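Local coordinates for 1H-3-hydroxy-4-oxoquinoline 2,4-dioxygenase (Pseudomonas putida, PDB 3IBT), which catalyses the cofactor-independent, ring-cleaving dioxygenation of 3-hydroxy-1H-quinolin-4-one to N-formylanthranilate and carbon monoxide in oxoquinoline degradation, at residues 26-38 / 49-61. Residues are numbered along the deposited sequence; the frame is centred on the assembly and turned at random.
Sequences LLSGWCQDHRLFK and HVICPDWRGHDAK
Trp55 NE1 donates an almost straight hydrogen bond to Ser28 O (3.0 Å, 170° at the hydrogen); the oxygen lies in the indole plane, while the N-H comes from above the carbonyl plane. The indole offers its polar edge to a buried carbonyl and its hydrocarbon part to Leu27, whose CB is 4.0 Å from Trp55 CZ2. His58 NE2 accepts a bent hydrogen bond from Cys31 N (2.8 Å), the donor well out of the imidazole plane; ND1 points its N-H weakly at Trp55 O and Arg56 O, which fits NE2 as acceptor. A water links Ser28 OG to Pro53 O. Leu26 N to Ile51 O (2.9 Å) pairs the parallel strands 23-27 and 49-53, joined through helix 40-44 in a beta-alpha-beta unit of the alpha/beta-hydrolase fold. In the loop after strand 23-27, Trp30, Cys31 and Gln32 probably bind substrate; the Cys31-His58 bond ties its backbone to 49-61. Cys52 SG, small and apolar, touches Leu26 CB (3.4 Å) and Phe37 CB (3.7 Å), oblique to the Phe37 ring. Pro53 CG packs on Leu27 CD2 (3.6 Å). Asp33 OD1 and Asp54 OD1, like-charged acceptors, approach to 3.3 Å; Arg35 NE salt-bridges Asp33 OD2 and Thr12 OG1 hydrogen-bonds Asp54 OD2, probably easing repulsion.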
ATOM      1  N   LEU A  26      -4.293   0.549   8.194  1.00 67.37           N
ATOM      2  CA  LEU A  26      -4.319   1.119   6.853  1.00 66.95           C
ATOM      3  C   LEU A  26      -2.946   1.637   6.438  1.00 66.77           C
ATOM      4  O   LEU A  26      -2.548   2.711   6.893  1.00 67.46           O
ATOM      5  CB  LEU A  26      -5.403   2.197   6.745  1.00 66.43           C
ATOM      6  CG  LEU A  26      -6.881   1.793   6.691  1.00 66.18           C
ATOM      7  CD1 LEU A  26      -7.680   2.900   6.010  1.00 64.45           C
ATOM      8  CD2 LEU A  26      -7.125   0.473   5.960  1.00 65.98           C
ATOM      9  N   LEU A  27      -2.246   0.888   5.569  1.00 66.84           N
ATOM     10  CA  LEU A  27      -0.820   1.143   5.193  1.00 67.21           C
ATOM     11  C   LEU A  27      -0.634   1.674   3.785  1.00 67.51           C
ATOM     12  O   LEU A  27      -1.010   1.009   2.814  1.00 67.77           O
ATOM     13  CB  LEU A  27       0.007  -0.146   5.276  1.00 66.87           C
ATOM     14  CG  LEU A  27      -0.044  -0.999   6.541  1.00 67.74           C
ATOM     15  CD1 LEU A  27       0.519  -2.437   6.292  1.00 66.94           C
ATOM     16  CD2 LEU A  27       0.667  -0.271   7.669  1.00 63.58           C
ATOM     17  N   SER A  28       0.003   2.828   3.655  1.00 68.09           N
ATOM     18  CA  SER A  28       0.152   3.461   2.329  1.00 69.41           C
ATOM     19  C   SER A  28       1.282   2.920   1.356  1.00 70.05           C
ATOM     20  O   SER A  28       2.000   1.964   1.657  1.00 70.47           O
ATOM     21  CB  SER A  28       0.338   4.959   2.531  1.00 68.85           C
ATOM     22  OG  SER A  28       1.716   5.219   2.610  1.00 70.37           O
ATOM     23  N   GLY A  29       1.437   3.547   0.193  1.00 70.09           N
ATOM     24  CA  GLY A  29       2.607   3.298  -0.626  1.00 70.37           C
ATOM     25  C   GLY A  29       3.731   4.215  -0.197  1.00 71.19           C
ATOM     26  O   GLY A  29       3.600   4.942   0.811  1.00 71.27           O
ATOM     27  N   TRP A  30       4.849   4.156  -0.936  1.00 71.38           N
ATOM     28  CA  TRP A  30       6.004   5.045  -0.715  1.00 71.48           C
ATOM     29  C   TRP A  30       5.584   6.445  -1.067  1.00 70.98           C
ATOM     30  O   TRP A  30       4.755   6.623  -1.969  1.00 70.90           O
ATOM     31  CB  TRP A  30       7.171   4.660  -1.630  1.00 71.93           C
ATOM     32  CG  TRP A  30       7.819   3.375  -1.252  1.00 72.50           C
ATOM     33  CD1 TRP A  30       7.437   2.114  -1.639  1.00 73.10           C
ATOM     34  CD2 TRP A  30       8.967   3.209  -0.402  1.00 73.03           C
ATOM     35  NE1 TRP A  30       8.280   1.173  -1.077  1.00 72.66           N
ATOM     36  CE2 TRP A  30       9.228   1.817  -0.318  1.00 72.63           C
ATOM     37  CE3 TRP A  30       9.813   4.106   0.290  1.00 72.67           C
ATOM     38  CZ2 TRP A  30      10.301   1.295   0.429  1.00 72.70           C
ATOM     39  CZ3 TRP A  30      10.867   3.587   1.044  1.00 71.92           C
ATOM     40  CH2 TRP A  30      11.101   2.196   1.110  1.00 72.10           C
ATOM     41  N   CYS A  31       6.124   7.431  -0.364  1.00 69.99           N
ATOM     42  CA  CYS A  31       5.807   8.807  -0.684  1.00 70.21           C
ATOM     43  C   CYS A  31       4.328   9.132  -0.556  1.00 70.32           C
ATOM     44  O   CYS A  31       3.800   9.983  -1.305  1.00 70.36           O
ATOM     45  CB  CYS A  31       6.250   9.106  -2.097  1.00 69.82           C
ATOM     46  SG  CYS A  31       8.017   9.200  -2.172  1.00 72.33           S
ATOM     47  N   GLN A  32       3.668   8.429   0.371  1.00 70.15           N
ATOM     48  CA  GLN A  32       2.274   8.683   0.730  1.00 69.98           C
ATOM     49  C   GLN A  32       2.072   8.767   2.240  1.00 70.63           C
ATOM     50  O   GLN A  32       2.960   8.438   3.068  1.00 69.42           O
ATOM     51  CB  GLN A  32       1.338   7.616   0.204  1.00 68.46           C
ATOM     52  CG  GLN A  32       0.784   7.890  -1.119  1.00 67.74           C
ATOM     53  CD  GLN A  32       0.432   6.581  -1.806  1.00 67.82           C
ATOM     54  OE1 GLN A  32       0.954   5.531  -1.423  1.00 66.13           O
ATOM     55  NE2 GLN A  32      -0.477   6.622  -2.802  1.00 68.07           N
ATOM     56  N   ASP A  33       0.848   9.160   2.576  1.00 71.27           N
ATOM     57  CA  ASP A  33       0.533   9.399   3.930  1.00 72.35           C
ATOM     58  C   ASP A  33      -0.697   8.690   4.481  1.00 72.11           C
ATOM     59  O   ASP A  33      -1.389   7.996   3.743  1.00 72.23           O
ATOM     60  CB  ASP A  33       0.391  10.871   4.138  1.00 73.02           C
ATOM     61  CG  ASP A  33       0.801  11.212   5.473  1.00 76.96           C
ATOM     62  OD1 ASP A  33       1.383  10.261   6.056  1.00 81.00           O
ATOM     63  OD2 ASP A  33       0.569  12.349   5.960  1.00 83.48           O
ATOM     64  N   HIS A  34      -0.959   8.870   5.779  1.00 70.88           N
ATOM     65  CA  HIS A  34      -2.219   8.452   6.356  1.00 69.78           C
ATOM     66  C   HIS A  34      -3.360   9.252   5.688  1.00 69.81           C
ATOM     67  O   HIS A  34      -4.522   8.808   5.651  1.00 70.14           O
ATOM     68  CB  HIS A  34      -2.193   8.646   7.874  1.00 69.78           C
ATOM     69  CG  HIS A  34      -2.245  10.079   8.305  1.00 68.13           C
ATOM     70  ND1 HIS A  34      -1.382  11.037   7.821  1.00 67.91           N
ATOM     71  CD2 HIS A  34      -3.059  10.721   9.175  1.00 67.52           C
ATOM     72  CE1 HIS A  34      -1.655  12.206   8.371  1.00 66.99           C
ATOM     73  NE2 HIS A  34      -2.672  12.042   9.196  1.00 68.07           N
ATOM     74  N   ARG A  35      -3.023  10.412   5.123  1.00 69.02           N
ATOM     75  CA  ARG A  35      -3.990  11.210   4.356  1.00 68.52           C
ATOM     76  C   ARG A  35      -4.471  10.475   3.074  1.00 67.65           C
ATOM     77  O   ARG A  35      -5.458  10.826   2.448  1.00 67.05           O
ATOM     78  CB  ARG A  35      -3.401  12.600   4.053  1.00 68.03           C
ATOM     79  CG  ARG A  35      -3.023  13.371   5.314  1.00 69.37           C
ATOM     80  CD  ARG A  35      -2.172  14.645   5.060  1.00 69.52           C
ATOM     81  NE  ARG A  35      -0.846  14.348   4.495  1.00 72.95           N
ATOM     82  CZ  ARG A  35      -0.059  15.216   3.845  1.00 71.65           C
ATOM     83  NH1 ARG A  35      -0.467  16.460   3.644  1.00 71.73           N
ATOM     84  NH2 ARG A  35       1.129  14.837   3.371  1.00 68.91           N
ATOM     85  N   LEU A  36      -3.771   9.441   2.658  1.00 67.85           N
ATOM     86  CA  LEU A  36      -4.320   8.645   1.575  1.00 67.79           C
ATOM     87  C   LEU A  36      -5.659   8.067   2.045  1.00 67.72           C
ATOM     88  O   LEU A  36      -6.555   7.814   1.245  1.00 68.87           O
ATOM     89  CB  LEU A  36      -3.361   7.535   1.151  1.00 67.23           C
ATOM     90  CG  LEU A  36      -3.789   6.663  -0.058  1.00 69.66           C
ATOM     91  CD1 LEU A  36      -3.993   7.496  -1.338  1.00 70.29           C
ATOM     92  CD2 LEU A  36      -2.811   5.537  -0.345  1.00 67.69           C
ATOM     93  N   PHE A  37      -5.806   7.874   3.346  1.00 67.11           N
ATOM     94  CA  PHE A  37      -6.947   7.156   3.840  1.00 66.91           C
ATOM     95  C   PHE A  37      -8.022   8.080   4.356  1.00 66.21           C
ATOM     96  O   PHE A  37      -8.928   7.641   5.036  1.00 65.37           O
ATOM     97  CB  PHE A  37      -6.543   6.135   4.917  1.00 67.71           C
ATOM     98  CG  PHE A  37      -5.594   5.071   4.418  1.00 69.17           C
ATOM     99  CD1 PHE A  37      -4.240   5.090   4.795  1.00 70.57           C
ATOM    100  CD2 PHE A  37      -6.034   4.070   3.553  1.00 71.76           C
ATOM    101  CE1 PHE A  37      -3.336   4.127   4.341  1.00 69.83           C
ATOM    102  CE2 PHE A  37      -5.132   3.101   3.063  1.00 72.60           C
ATOM    103  CZ  PHE A  37      -3.780   3.128   3.468  1.00 70.99           C
ATOM    104  N   LYS A  38      -7.946   9.349   3.989  1.00 65.75           N
ATOM    105  CA  LYS A  38      -8.708  10.341   4.705  1.00 65.85           C
ATOM    106  C   LYS A  38     -10.185  10.095   4.537  1.00 66.10           C
ATOM    107  O   LYS A  38     -10.959  10.353   5.487  1.00 65.10           O
ATOM    108  CB  LYS A  38      -8.336  11.773   4.294  1.00 66.15           C
ATOM    109  CG  LYS A  38      -8.736  12.168   2.878  1.00 65.69           C
ATOM    110  CD  LYS A  38      -8.419  13.643   2.664  1.00 66.41           C
ATOM    111  CE  LYS A  38      -9.266  14.208   1.520  1.00 67.52           C
ATOM    112  NZ  LYS A  38      -8.568  15.185   0.607  1.00 66.63           N
ATOM    113  N   HIS A  49     -11.118  -0.935  14.747  1.00 72.39           N
ATOM    114  CA  HIS A  49     -10.157  -0.040  15.397  1.00 72.77           C
ATOM    115  C   HIS A  49      -9.132   0.289  14.318  1.00 72.01           C
ATOM    116  O   HIS A  49      -8.444  -0.616  13.842  1.00 72.89           O
ATOM    117  CB  HIS A  49      -9.524  -0.791  16.576  1.00 73.17           C
ATOM    118  CG  HIS A  49      -8.398  -0.066  17.251  1.00 76.21           C
ATOM    119  ND1 HIS A  49      -7.488  -0.713  18.064  1.00 78.64           N
ATOM    120  CD2 HIS A  49      -8.037   1.241  17.246  1.00 77.92           C
ATOM    121  CE1 HIS A  49      -6.615   0.165  18.529  1.00 78.35           C
ATOM    122  NE2 HIS A  49      -6.925   1.356  18.046  1.00 78.14           N
ATOM    123  N   VAL A  50      -9.037   1.546  13.887  1.00 70.76           N
ATOM    124  CA  VAL A  50      -8.303   1.809  12.638  1.00 70.01           C
ATOM    125  C   VAL A  50      -7.063   2.648  12.795  1.00 70.06           C
ATOM    126  O   VAL A  50      -7.149   3.838  13.129  1.00 69.94           O
ATOM    127  CB  VAL A  50      -9.169   2.465  11.568  1.00 69.67           C
ATOM    128  CG1 VAL A  50      -8.322   2.815  10.372  1.00 69.75           C
ATOM    129  CG2 VAL A  50     -10.323   1.552  11.169  1.00 69.20           C
ATOM    130  N   ILE A  51      -5.917   2.032  12.494  1.00 69.96           N
ATOM    131  CA  ILE A  51      -4.611   2.676  12.624  1.00 69.94           C
ATOM    132  C   ILE A  51      -3.988   3.013  11.265  1.00 69.90           C
ATOM    133  O   ILE A  51      -3.623   2.113  10.529  1.00 70.14           O
ATOM    134  CB  ILE A  51      -3.616   1.784  13.389  1.00 69.51           C
ATOM    135  CG1 ILE A  51      -4.295   1.087  14.580  1.00 69.93           C
ATOM    136  CG2 ILE A  51      -2.431   2.608  13.806  1.00 70.61           C
ATOM    137  CD1 ILE A  51      -3.510   1.159  15.933  1.00 69.43           C
ATOM    138  N   CYS A  52      -3.859   4.291  10.931  1.00 70.03           N
ATOM    139  CA  CYS A  52      -3.159   4.639   9.710  1.00 71.19           C
ATOM    140  C   CYS A  52      -1.753   5.139  10.062  1.00 72.89           C
ATOM    141  O   CYS A  52      -1.600   6.298  10.462  1.00 73.71           O
ATOM    142  CB  CYS A  52      -3.919   5.697   8.920  1.00 70.52           C
ATOM    143  SG  CYS A  52      -5.562   5.187   8.405  1.00 69.82           S
ATOM    144  N   PRO A  53      -0.715   4.269   9.960  1.00 73.58           N
ATOM    145  CA  PRO A  53       0.689   4.717  10.164  1.00 73.59           C
ATOM    146  C   PRO A  53       1.405   5.481   9.020  1.00 73.39           C
ATOM    147  O   PRO A  53       0.958   5.500   7.885  1.00 73.09           O
ATOM    148  CB  PRO A  53       1.445   3.424  10.510  1.00 73.69           C
ATOM    149  CG  PRO A  53       0.507   2.286  10.230  1.00 73.59           C
ATOM    150  CD  PRO A  53      -0.810   2.816   9.724  1.00 73.66           C
ATOM    151  N   ASP A  54       2.502   6.145   9.370  1.00 73.85           N
ATOM    152  CA  ASP A  54       3.322   6.884   8.402  1.00 73.87           C
ATOM    153  C   ASP A  54       4.716   6.286   8.383  1.00 73.19           C
ATOM    154  O   ASP A  54       5.504   6.448   9.333  1.00 73.32           O
ATOM    155  CB  ASP A  54       3.421   8.378   8.746  1.00 74.05           C
ATOM    156  CG  ASP A  54       2.095   8.978   9.159  1.00 74.91           C
ATOM    157  OD1 ASP A  54       1.044   8.384   8.761  1.00 78.75           O
ATOM    158  OD2 ASP A  54       2.104  10.035   9.858  1.00 72.79           O
ATOM    159  N   TRP A  55       5.003   5.610   7.283  1.00 71.98           N
ATOM    160  CA  TRP A  55       6.281   4.982   7.047  1.00 70.40           C
ATOM    161  C   TRP A  55       7.488   5.834   7.480  1.00 69.82           C
ATOM    162  O   TRP A  55       7.432   7.071   7.425  1.00 69.07           O
ATOM    163  CB  TRP A  55       6.350   4.699   5.557  1.00 69.79           C
ATOM    164  CG  TRP A  55       5.446   3.615   5.102  1.00 68.43           C
ATOM    165  CD1 TRP A  55       4.654   3.606   3.976  1.00 68.69           C
ATOM    166  CD2 TRP A  55       5.272   2.344   5.723  1.00 67.21           C
ATOM    167  NE1 TRP A  55       3.989   2.399   3.871  1.00 66.93           N
ATOM    168  CE2 TRP A  55       4.357   1.609   4.931  1.00 67.30           C
ATOM    169  CE3 TRP A  55       5.803   1.751   6.876  1.00 68.06           C
ATOM    170  CZ2 TRP A  55       3.951   0.323   5.267  1.00 68.72           C
ATOM    171  CZ3 TRP A  55       5.396   0.470   7.207  1.00 69.27           C
ATOM    172  CH2 TRP A  55       4.479  -0.231   6.405  1.00 68.77           C
ATOM    173  N   ARG A  56       8.566   5.172   7.908  1.00 69.13           N
ATOM    174  CA  ARG A  56       9.861   5.847   8.043  1.00 69.58           C
ATOM    175  C   ARG A  56      10.008   7.036   7.090  1.00 69.50           C
ATOM    176  O   ARG A  56       9.821   6.890   5.890  1.00 69.86           O
ATOM    177  CB  ARG A  56      11.005   4.874   7.747  1.00 69.54           C
ATOM    178  CG  ARG A  56      11.754   4.423   8.958  1.00 69.72           C
ATOM    179  CD  ARG A  56      12.997   3.546   8.597  1.00 69.89           C
ATOM    180  NE  ARG A  56      13.076   2.484   9.668  1.00 71.02           N
ATOM    181  CZ  ARG A  56      13.745   2.671  10.891  1.00 71.74           C
ATOM    182  NH1 ARG A  56      14.444   3.893  11.216  1.00 71.68           N
ATOM    183  NH2 ARG A  56      13.705   1.613  11.784  1.00 72.38           N
ATOM    184  N   GLY A  57      10.337   8.211   7.604  1.00 69.27           N
ATOM    185  CA  GLY A  57      10.647   9.339   6.729  1.00 69.38           C
ATOM    186  C   GLY A  57       9.432  10.034   6.168  1.00 69.83           C
ATOM    187  O   GLY A  57       9.544  11.091   5.523  1.00 69.41           O
ATOM    188  N   HIS A  58       8.272   9.433   6.424  1.00 70.50           N
ATOM    189  CA  HIS A  58       7.009   9.934   5.928  1.00 71.70           C
ATOM    190  C   HIS A  58       6.183  10.714   6.949  1.00 72.36           C
ATOM    191  O   HIS A  58       5.118  11.251   6.623  1.00 72.80           O
ATOM    192  CB  HIS A  58       6.212   8.781   5.357  1.00 71.67           C
ATOM    193  CG  HIS A  58       6.784   8.278   4.080  1.00 73.24           C
ATOM    194  ND1 HIS A  58       7.669   7.227   4.029  1.00 74.63           N
ATOM    195  CD2 HIS A  58       6.658   8.729   2.808  1.00 74.85           C
ATOM    196  CE1 HIS A  58       8.030   7.018   2.773  1.00 75.71           C
ATOM    197  NE2 HIS A  58       7.428   7.915   2.012  1.00 75.92           N
ATOM    198  N   ASP A  59       6.677  10.795   8.176  1.00 72.74           N
ATOM    199  CA  ASP A  59       6.001  11.576   9.185  1.00 73.48           C
ATOM    200  C   ASP A  59       5.956  13.069   8.795  1.00 73.88           C
ATOM    201  O   ASP A  59       6.651  13.506   7.857  1.00 73.74           O
ATOM    202  CB  ASP A  59       6.642  11.343  10.564  1.00 73.68           C
ATOM    203  CG  ASP A  59       8.170  11.469  10.551  1.00 74.45           C
ATOM    204  OD1 ASP A  59       8.833  10.829   9.670  1.00 73.85           O
ATOM    205  OD2 ASP A  59       8.699  12.195  11.452  1.00 74.06           O
ATOM    206  N   ALA A  60       5.106  13.831   9.496  1.00 74.52           N
ATOM    207  CA  ALA A  60       5.000  15.286   9.322  1.00 74.83           C
ATOM    208  C   ALA A  60       6.364  15.974   9.467  1.00 75.13           C
ATOM    209  O   ALA A  60       6.562  17.115   9.028  1.00 75.13           O
ATOM    210  CB  ALA A  60       3.993  15.868  10.324  1.00 74.56           C
ATOM    211  N   LYS A  61       7.309  15.269  10.073  1.00 75.36           N
ATOM    212  CA  LYS A  61       8.613  15.835  10.311  1.00 76.15           C
ATOM    213  C   LYS A  61       9.622  15.357   9.282  1.00 76.29           C
ATOM    214  O   LYS A  61      10.827  15.641   9.379  1.00 76.00           O
ATOM    215  CB  LYS A  61       9.071  15.515  11.736  1.00 76.54           C
ATOM    216  CG  LYS A  61       8.523  16.459  12.803  1.00 77.06           C
ATOM    217  CD  LYS A  61       9.352  17.722  12.897  1.00 78.15           C
ATOM    218  CE  LYS A  61       9.742  17.995  14.362  1.00 80.58           C
ATOM    219  NZ  LYS A  61       8.540  18.291  15.221  1.00 82.86           N
TER
HETATM  220  O   HOH W   1       2.321   5.179   5.218  1.00 84.27           O